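Local coordinates for protein cytosol aminopeptidase (Staphylococcus aureus subsp. aureus, PDB 3KZW) that probably removes N-terminal residues from peptides, leucine among them, as a metal-dependent, manganese-linked aminopeptidase of the cytosol aminopeptidase family, at residues I387-T392 with H478-I483; A408-S413 with V431-I436; G79-T84 with I96-G101. One frame throughout, in Å; residues are numbered along the deposited sequence.

Overall arrangement
Contact 3 comes first along the chain and belongs to the N-terminal domain. Contacts 1 and 2 lie in the catalytic domain, where 408-413 and 431-436 both fall in the chain between the two halves of contact 1. They share one mixed sheet: strand 478-482 runs parallel to 386-391 and antiparallel to 406-411, and probable hydrogen bonds from S411 N to H478 O and from H480 N to F409 O join the two contacts, whose centres are about 9 Å apart. The centre of contact 3 is about 39 Å from that of contact 1 and about 41 Å from that of contact 2, in a separate six-stranded sheet, so the two domains are built around independent sheets.

Contact 1 (I387-T392 with H478-I483); sequences IMDFAT and HIHFDI
D389 reaches across to both H478 and H480, its carboxylate held between two imidazoles. Its CG sits between the backbone N and carbonyl carbon (chi1 76°), which swings the acid toward the neighbouring strand. H478 NE2 donates at 2.7 Å to the anti lone pair of D389 OD2; the oxygen lies near the imidazole plane, but the carboxylate plane stands 81° from it. H480 ND1 donates to D389 OD1 from the other ring, whose plane is much closer to that of the carboxylate; the modelled separation is too short to be taken literally.

The backbones form a parallel ladder, I387 opposite H478 through A391 opposite D482. D389 uses both N and O, bonding to I479 O at 3.1 Å and to F481 N at 3.0 Å, and A391 does likewise with F481 O and I483 N.

Apolar contacts occupy both faces. Beside the acid, I387 CG2 lies over the centre of the H478 ring, 4.1 Å from its centroid. On the reverse face F390 and F481 point the same way with planes 14° apart, but they are slid so that the rings barely overlap (centroids 5.1 Å apart). M388 CG meets the F481 edge at CE2, 4.3 Å away, and helix 414-426 covers M388 and I479.

H478 ND1 bonds to S473 OG, so both its ring nitrogens are engaged. Buried under helices 368-380 and 461-470, the D389 carboxylate fixes the H478 ring through OD2 and probably that of H480 through OD1.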
# COMPACT_ATOMS: atom_id res chain seq x y z
N ILE A 387 -9.19 32.80 24.55
CA ILE A 387 -9.76 31.49 24.25
C ILE A 387 -8.62 30.48 24.12
O ILE A 387 -7.67 30.70 23.37
CB ILE A 387 -10.63 31.51 22.96
CG1 ILE A 387 -11.80 32.48 23.11
CG2 ILE A 387 -11.14 30.10 22.63
CD1 ILE A 387 -12.56 32.75 21.83
N MET A 388 -8.73 29.38 24.86
CA MET A 388 -7.78 28.28 24.75
C MET A 388 -8.51 27.00 24.44
O MET A 388 -9.40 26.58 25.19
CB MET A 388 -6.98 28.12 26.04
CG MET A 388 -6.04 29.27 26.33
SD MET A 388 -5.17 29.07 27.89
CE MET A 388 -4.56 30.73 28.14
N ASP A 389 -8.16 26.37 23.32
CA ASP A 389 -8.76 25.09 22.96
C ASP A 389 -7.76 23.94 23.08
O ASP A 389 -6.56 24.12 22.84
CB ASP A 389 -9.42 25.15 21.57
CG ASP A 389 -8.42 25.10 20.43
OD1 ASP A 389 -7.92 23.99 20.12
OD2 ASP A 389 -8.15 26.16 19.83
N PHE A 390 -8.27 22.78 23.47
CA PHE A 390 -7.45 21.59 23.69
C PHE A 390 -8.03 20.43 22.91
O PHE A 390 -9.20 20.07 23.09
CB PHE A 390 -7.40 21.24 25.19
CG PHE A 390 -6.91 22.37 26.05
CD1 PHE A 390 -7.79 23.36 26.50
CD2 PHE A 390 -5.57 22.46 26.42
CE1 PHE A 390 -7.35 24.41 27.30
CE2 PHE A 390 -5.12 23.50 27.22
CZ PHE A 390 -6.01 24.48 27.66
N ALA A 391 -7.23 19.85 22.02
CA ALA A 391 -7.71 18.82 21.10
C ALA A 391 -6.62 17.87 20.62
O ALA A 391 -5.48 18.27 20.40
CB ALA A 391 -8.40 19.46 19.91
N THR A 392 -7.00 16.61 20.46
CA THR A 392 -6.17 15.62 19.78
C THR A 392 -6.54 15.67 18.30
O THR A 392 -7.33 14.85 17.83
CB THR A 392 -6.40 14.20 20.34
OG1 THR A 392 -7.81 13.90 20.35
CG2 THR A 392 -5.86 14.08 21.76
N HIS A 478 -6.45 33.94 20.95
CA HIS A 478 -6.76 32.52 20.83
C HIS A 478 -5.48 31.69 20.79
O HIS A 478 -4.59 31.95 19.97
CB HIS A 478 -7.58 32.28 19.55
CG HIS A 478 -8.20 30.92 19.46
ND1 HIS A 478 -9.36 30.69 18.74
CD2 HIS A 478 -7.84 29.73 19.98
CE1 HIS A 478 -9.68 29.41 18.83
NE2 HIS A 478 -8.77 28.80 19.58
N ILE A 479 -5.40 30.70 21.68
CA ILE A 479 -4.33 29.71 21.61
C ILE A 479 -4.90 28.31 21.37
O ILE A 479 -5.78 27.86 22.10
CB ILE A 479 -3.43 29.71 22.87
CG1 ILE A 479 -2.86 31.10 23.14
CG2 ILE A 479 -2.28 28.71 22.69
CD1 ILE A 479 -2.19 31.25 24.49
N HIS A 480 -4.38 27.65 20.34
CA HIS A 480 -4.80 26.30 19.99
C HIS A 480 -3.73 25.28 20.38
O HIS A 480 -2.56 25.41 20.00
CB HIS A 480 -5.11 26.23 18.48
CG HIS A 480 -5.24 24.84 17.95
ND1 HIS A 480 -6.24 23.97 18.36
CD2 HIS A 480 -4.50 24.15 17.04
CE1 HIS A 480 -6.10 22.82 17.73
NE2 HIS A 480 -5.05 22.90 16.92
N PHE A 481 -4.13 24.28 21.16
CA PHE A 481 -3.22 23.23 21.61
C PHE A 481 -3.53 21.88 20.96
O PHE A 481 -4.54 21.24 21.27
CB PHE A 481 -3.28 23.08 23.13
CG PHE A 481 -2.76 24.27 23.89
CD1 PHE A 481 -1.39 24.51 23.98
CD2 PHE A 481 -3.63 25.13 24.54
CE1 PHE A 481 -0.90 25.60 24.68
CE2 PHE A 481 -3.15 26.22 25.26
CZ PHE A 481 -1.78 26.46 25.33
N ASP A 482 -2.65 21.46 20.05
CA ASP A 482 -2.77 20.15 19.42
C ASP A 482 -2.00 19.13 20.27
O ASP A 482 -0.77 19.07 20.23
CB ASP A 482 -2.24 20.17 17.98
CG ASP A 482 -2.79 19.03 17.13
OD1 ASP A 482 -3.21 17.98 17.68
OD2 ASP A 482 -2.78 19.17 15.89
N ILE A 483 -2.75 18.34 21.03
CA ILE A 483 -2.18 17.37 21.96
C ILE A 483 -2.40 15.93 21.49
O ILE A 483 -2.51 15.02 22.30
CB ILE A 483 -2.72 17.57 23.41
CG1 ILE A 483 -4.25 17.48 23.46
CG2 ILE A 483 -2.23 18.90 23.98
CD1 ILE A 483 -4.82 17.24 24.84

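Contact 2 (A408-S413 with V431-I436); sequences AFESNS and VFELPI
F409 brings the CE2-CZ part of its ring against L434: CE2 comes to 3.4 Å from L434 CB, and CZ also meets L434 CD1. CG lies anti to the carbonyl carbon (chi1 -56°), a turn that carries the ring across to the partner segment. I436 closes on the same residue from further along, its CD1 3.8 Å from F409 CB.

The two glutamates adopt contrasting shapes. E433 is extended, with CG anti to the backbone N (chi1 -168°), whereas E410 bends at chi2 (84°), folding back so that OE1 accepts a bond from S413 N at 3.2 Å. Their carboxylate planes are steeply inclined to each other, and OE2 of E410 lies 4.4 Å from OE2 of E433. A water donates to both of these oxygens, an arrangement that probably eases repulsion between the like charges. A second water accepts from E410 N at 2.8 Å.

A408 supplies the backbone link, its N bonded to F432 O at 2.8 Å and its O to L434 N at 2.9 Å, while its CB packs on V431 CG1.

The contact closes a beta-alpha-beta unit of strand 406-411, helix 414-426 and strand 431-433. L417 of that helix touches A408, E410 and E433; helix 461-470 packs on F409 and I436, strand 478-482 flanks 406-411, and L434 meets L434 of a second subunit.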
# COMPACT_ATOMS: atom_id res chain seq x y z
N ALA A 408 1.62 24.11 19.91
CA ALA A 408 0.86 25.29 20.29
C ALA A 408 0.83 26.32 19.16
O ALA A 408 1.85 26.56 18.50
CB ALA A 408 1.42 25.90 21.56
N PHE A 409 -0.34 26.92 18.95
CA PHE A 409 -0.53 27.93 17.91
C PHE A 409 -1.18 29.17 18.51
O PHE A 409 -2.16 29.06 19.25
CB PHE A 409 -1.44 27.40 16.80
CG PHE A 409 -0.96 26.13 16.16
CD1 PHE A 409 -1.24 24.89 16.74
CD2 PHE A 409 -0.27 26.16 14.96
CE1 PHE A 409 -0.81 23.71 16.14
CE2 PHE A 409 0.15 24.99 14.35
CZ PHE A 409 -0.12 23.76 14.94
N GLU A 410 -0.64 30.34 18.20
CA GLU A 410 -1.24 31.59 18.69
C GLU A 410 -1.91 32.38 17.58
O GLU A 410 -1.46 32.38 16.43
CB GLU A 410 -0.22 32.45 19.46
CG GLU A 410 0.93 33.04 18.64
CD GLU A 410 0.57 34.35 17.94
OE1 GLU A 410 -0.43 35.00 18.33
OE2 GLU A 410 1.29 34.73 16.99
N SER A 411 -2.98 33.06 17.95
CA SER A 411 -3.68 33.97 17.06
C SER A 411 -4.12 35.16 17.90
O SER A 411 -5.04 35.05 18.71
CB SER A 411 -4.88 33.26 16.43
OG SER A 411 -5.66 34.16 15.67
N ASN A 412 -3.43 36.29 17.71
CA ASN A 412 -3.65 37.51 18.50
C ASN A 412 -3.35 37.33 19.99
O ASN A 412 -3.93 38.03 20.82
CB ASN A 412 -5.07 38.07 18.30
CG ASN A 412 -5.38 38.38 16.85
OD1 ASN A 412 -6.26 37.76 16.25
ND2 ASN A 412 -4.66 39.34 16.27
N SER A 413 -2.46 36.40 20.32
CA SER A 413 -2.05 36.17 21.71
C SER A 413 -0.61 35.67 21.83
O SER A 413 -0.34 34.65 22.46
CB SER A 413 -3.01 35.20 22.41
OG SER A 413 -3.11 33.98 21.71
N VAL A 431 5.89 21.68 25.35
CA VAL A 431 4.98 22.37 24.44
C VAL A 431 5.81 23.32 23.57
O VAL A 431 6.64 24.07 24.08
CB VAL A 431 3.90 23.19 25.21
CG1 VAL A 431 2.86 23.74 24.25
CG2 VAL A 431 3.22 22.33 26.28
N PHE A 432 5.59 23.27 22.26
CA PHE A 432 6.34 24.12 21.34
C PHE A 432 5.45 24.76 20.28
O PHE A 432 4.42 24.20 19.88
CB PHE A 432 7.50 23.34 20.70
CG PHE A 432 8.56 22.95 21.68
CD1 PHE A 432 9.57 23.85 22.03
CD2 PHE A 432 8.56 21.69 22.27
CE1 PHE A 432 10.55 23.50 22.94
CE2 PHE A 432 9.54 21.33 23.19
CZ PHE A 432 10.54 22.24 23.52
N GLU A 433 5.85 25.95 19.83
CA GLU A 433 5.05 26.73 18.89
C GLU A 433 5.23 26.28 17.44
O GLU A 433 6.34 25.98 17.00
CB GLU A 433 5.36 28.22 19.02
CG GLU A 433 4.37 29.13 18.28
CD GLU A 433 4.77 30.60 18.28
OE1 GLU A 433 5.78 30.97 18.92
OE2 GLU A 433 4.05 31.40 17.63
N LEU A 434 4.12 26.23 16.72
CA LEU A 434 4.11 26.13 15.27
C LEU A 434 3.34 27.33 14.71
O LEU A 434 2.45 27.85 15.38
CB LEU A 434 3.48 24.81 14.82
CG LEU A 434 4.18 23.50 15.17
CD1 LEU A 434 3.35 22.32 14.70
CD2 LEU A 434 5.57 23.43 14.58
N PRO A 435 3.69 27.79 13.49
CA PRO A 435 3.14 29.05 13.00
C PRO A 435 1.80 28.94 12.27
O PRO A 435 1.45 27.87 11.76
CB PRO A 435 4.21 29.54 12.03
CG PRO A 435 4.82 28.29 11.50
CD PRO A 435 4.67 27.22 12.55
N ILE A 436 1.05 30.04 12.24
CA ILE A 436 -0.08 30.22 11.34
C ILE A 436 0.25 31.43 10.46
O ILE A 436 0.26 32.57 10.94
CB ILE A 436 -1.41 30.47 12.08
CG1 ILE A 436 -1.70 29.37 13.10
CG2 ILE A 436 -2.56 30.59 11.09
CD1 ILE A 436 -2.81 29.70 14.09
O HOH W 1 3.79 34.16 17.62
O HOH W 2 1.44 30.65 16.41

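Contact 3 (G79-T84 with I96-G101); sequences GKIYTT and ITVGLG
I96 and T83 face each other as a non-hydrogen-bonded antiparallel pair, their side chains lying alongside and pointing the same way; I96 CG1 touches T83 CG2 at 3.9 Å. I96 CG2 is also near I81 CG2, two residues back along the partner strand. I96 also lies against I122 of helix 108-124.

T97 forms the hydrogen-bonded pair with Y82. T97 N donates to Y82 O, and Y82 N returns a bond to T97 O at 2.8 Å. On the face away from I96, the T97 methyl CG2, anti to the backbone N (chi1 -87° for OG1), meets the tyrosine at CB and at CD1, the latter 3.7 Å away, approaching the ring obliquely. Y82 OH has a weak hydrogen bond from K80 NZ.

These strands are the two arms of a beta hairpin, 81-88 and 91-101. The second arm also runs parallel to strand 39-45, while 81-88 is the outermost strand of the sheet within this chain. Near that border T84 OG1 bonds to A85 N of a third subunit.

V98 returns to the side of I96. Its CB meets I81 CD1 at 3.8 Å, the tip of that isoleucine bending across to it, while V98 CG2 rests on G79 CA at 3.9 Å.

Opposite G99 stand two residues, G79 and K80, just before strand 81-88 begins. G99 N donates to K80 O at 3.0 Å, and G99 O accepts from G79 N at 3.0 Å, a nearly linear bond whose donor lies 44° out of the carbonyl plane. With G79 at a phi of 80°, the pattern is consistent with a G1-type beta bulge. Past the bulge, L100 turns away to pack on I114 of helix 108-124.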
# COMPACT_ATOMS: atom_id res chain seq x y z
N GLY A 79 15.74 8.61 41.77
CA GLY A 79 14.51 7.83 41.68
C GLY A 79 14.66 6.33 41.86
O GLY A 79 13.68 5.59 41.68
N LYS A 80 15.86 5.87 42.22
CA LYS A 80 16.09 4.44 42.43
C LYS A 80 15.75 4.04 43.86
O LYS A 80 16.14 4.71 44.82
CB LYS A 80 17.54 4.06 42.10
CG LYS A 80 17.77 2.56 42.04
CD LYS A 80 19.17 2.22 41.58
CE LYS A 80 19.41 0.71 41.59
NZ LYS A 80 20.86 0.37 41.55
N ILE A 81 15.03 2.93 43.99
CA ILE A 81 14.58 2.44 45.29
C ILE A 81 15.55 1.40 45.85
O ILE A 81 15.90 0.43 45.17
CB ILE A 81 13.13 1.85 45.21
CG1 ILE A 81 12.15 2.86 44.60
CG2 ILE A 81 12.65 1.38 46.58
CD1 ILE A 81 11.94 4.14 45.41
N TYR A 82 16.00 1.62 47.08
CA TYR A 82 16.80 0.66 47.82
C TYR A 82 16.09 0.32 49.12
O TYR A 82 15.54 1.21 49.78
CB TYR A 82 18.17 1.24 48.17
CG TYR A 82 19.04 1.64 47.00
CD1 TYR A 82 18.91 2.89 46.41
CD2 TYR A 82 20.02 0.77 46.51
CE1 TYR A 82 19.71 3.27 45.34
CE2 TYR A 82 20.83 1.14 45.44
CZ TYR A 82 20.67 2.39 44.86
OH TYR A 82 21.47 2.76 43.81
N THR A 83 16.08 -0.96 49.49
CA THR A 83 15.55 -1.36 50.79
C THR A 83 16.57 -2.17 51.58
O THR A 83 17.39 -2.88 50.99
CB THR A 83 14.22 -2.15 50.69
OG1 THR A 83 14.41 -3.31 49.87
CG2 THR A 83 13.12 -1.28 50.11
N THR A 84 16.52 -2.04 52.90
CA THR A 84 17.41 -2.78 53.80
C THR A 84 16.84 -2.88 55.21
O THR A 84 16.01 -2.07 55.62
CB THR A 84 18.83 -2.16 53.85
OG1 THR A 84 19.67 -2.93 54.71
CG2 THR A 84 18.80 -0.72 54.34
N ILE A 96 13.33 2.18 53.62
CA ILE A 96 13.09 2.40 52.20
C ILE A 96 13.80 3.67 51.75
O ILE A 96 13.54 4.77 52.26
CB ILE A 96 11.58 2.46 51.87
CG1 ILE A 96 10.91 1.13 52.22
CG2 ILE A 96 11.36 2.79 50.38
CD1 ILE A 96 9.40 1.19 52.27
N THR A 97 14.70 3.50 50.79
CA THR A 97 15.55 4.58 50.30
C THR A 97 15.20 4.92 48.86
O THR A 97 15.04 4.03 48.02
CB THR A 97 17.04 4.17 50.44
OG1 THR A 97 17.51 4.53 51.74
CG2 THR A 97 17.92 4.84 49.38
N VAL A 98 15.06 6.22 48.59
CA VAL A 98 14.94 6.71 47.22
C VAL A 98 16.05 7.72 46.93
O VAL A 98 16.27 8.66 47.70
CB VAL A 98 13.51 7.29 46.92
CG1 VAL A 98 13.15 8.43 47.87
CG2 VAL A 98 13.39 7.73 45.46
N GLY A 99 16.76 7.51 45.83
CA GLY A 99 17.87 8.38 45.44
C GLY A 99 17.43 9.77 45.01
O GLY A 99 16.38 9.93 44.38
N LEU A 100 18.23 10.77 45.36
CA LEU A 100 17.93 12.16 45.03
C LEU A 100 18.93 12.75 44.05
O LEU A 100 18.69 13.82 43.48
CB LEU A 100 17.88 13.01 46.30
CG LEU A 100 17.09 12.52 47.51
CD1 LEU A 100 17.43 13.36 48.72
CD2 LEU A 100 15.59 12.53 47.26
N GLY A 101 20.05 12.06 43.85
CA GLY A 101 21.13 12.53 43.00
C GLY A 101 21.85 13.71 43.62
O GLY A 101 21.86 13.86 44.84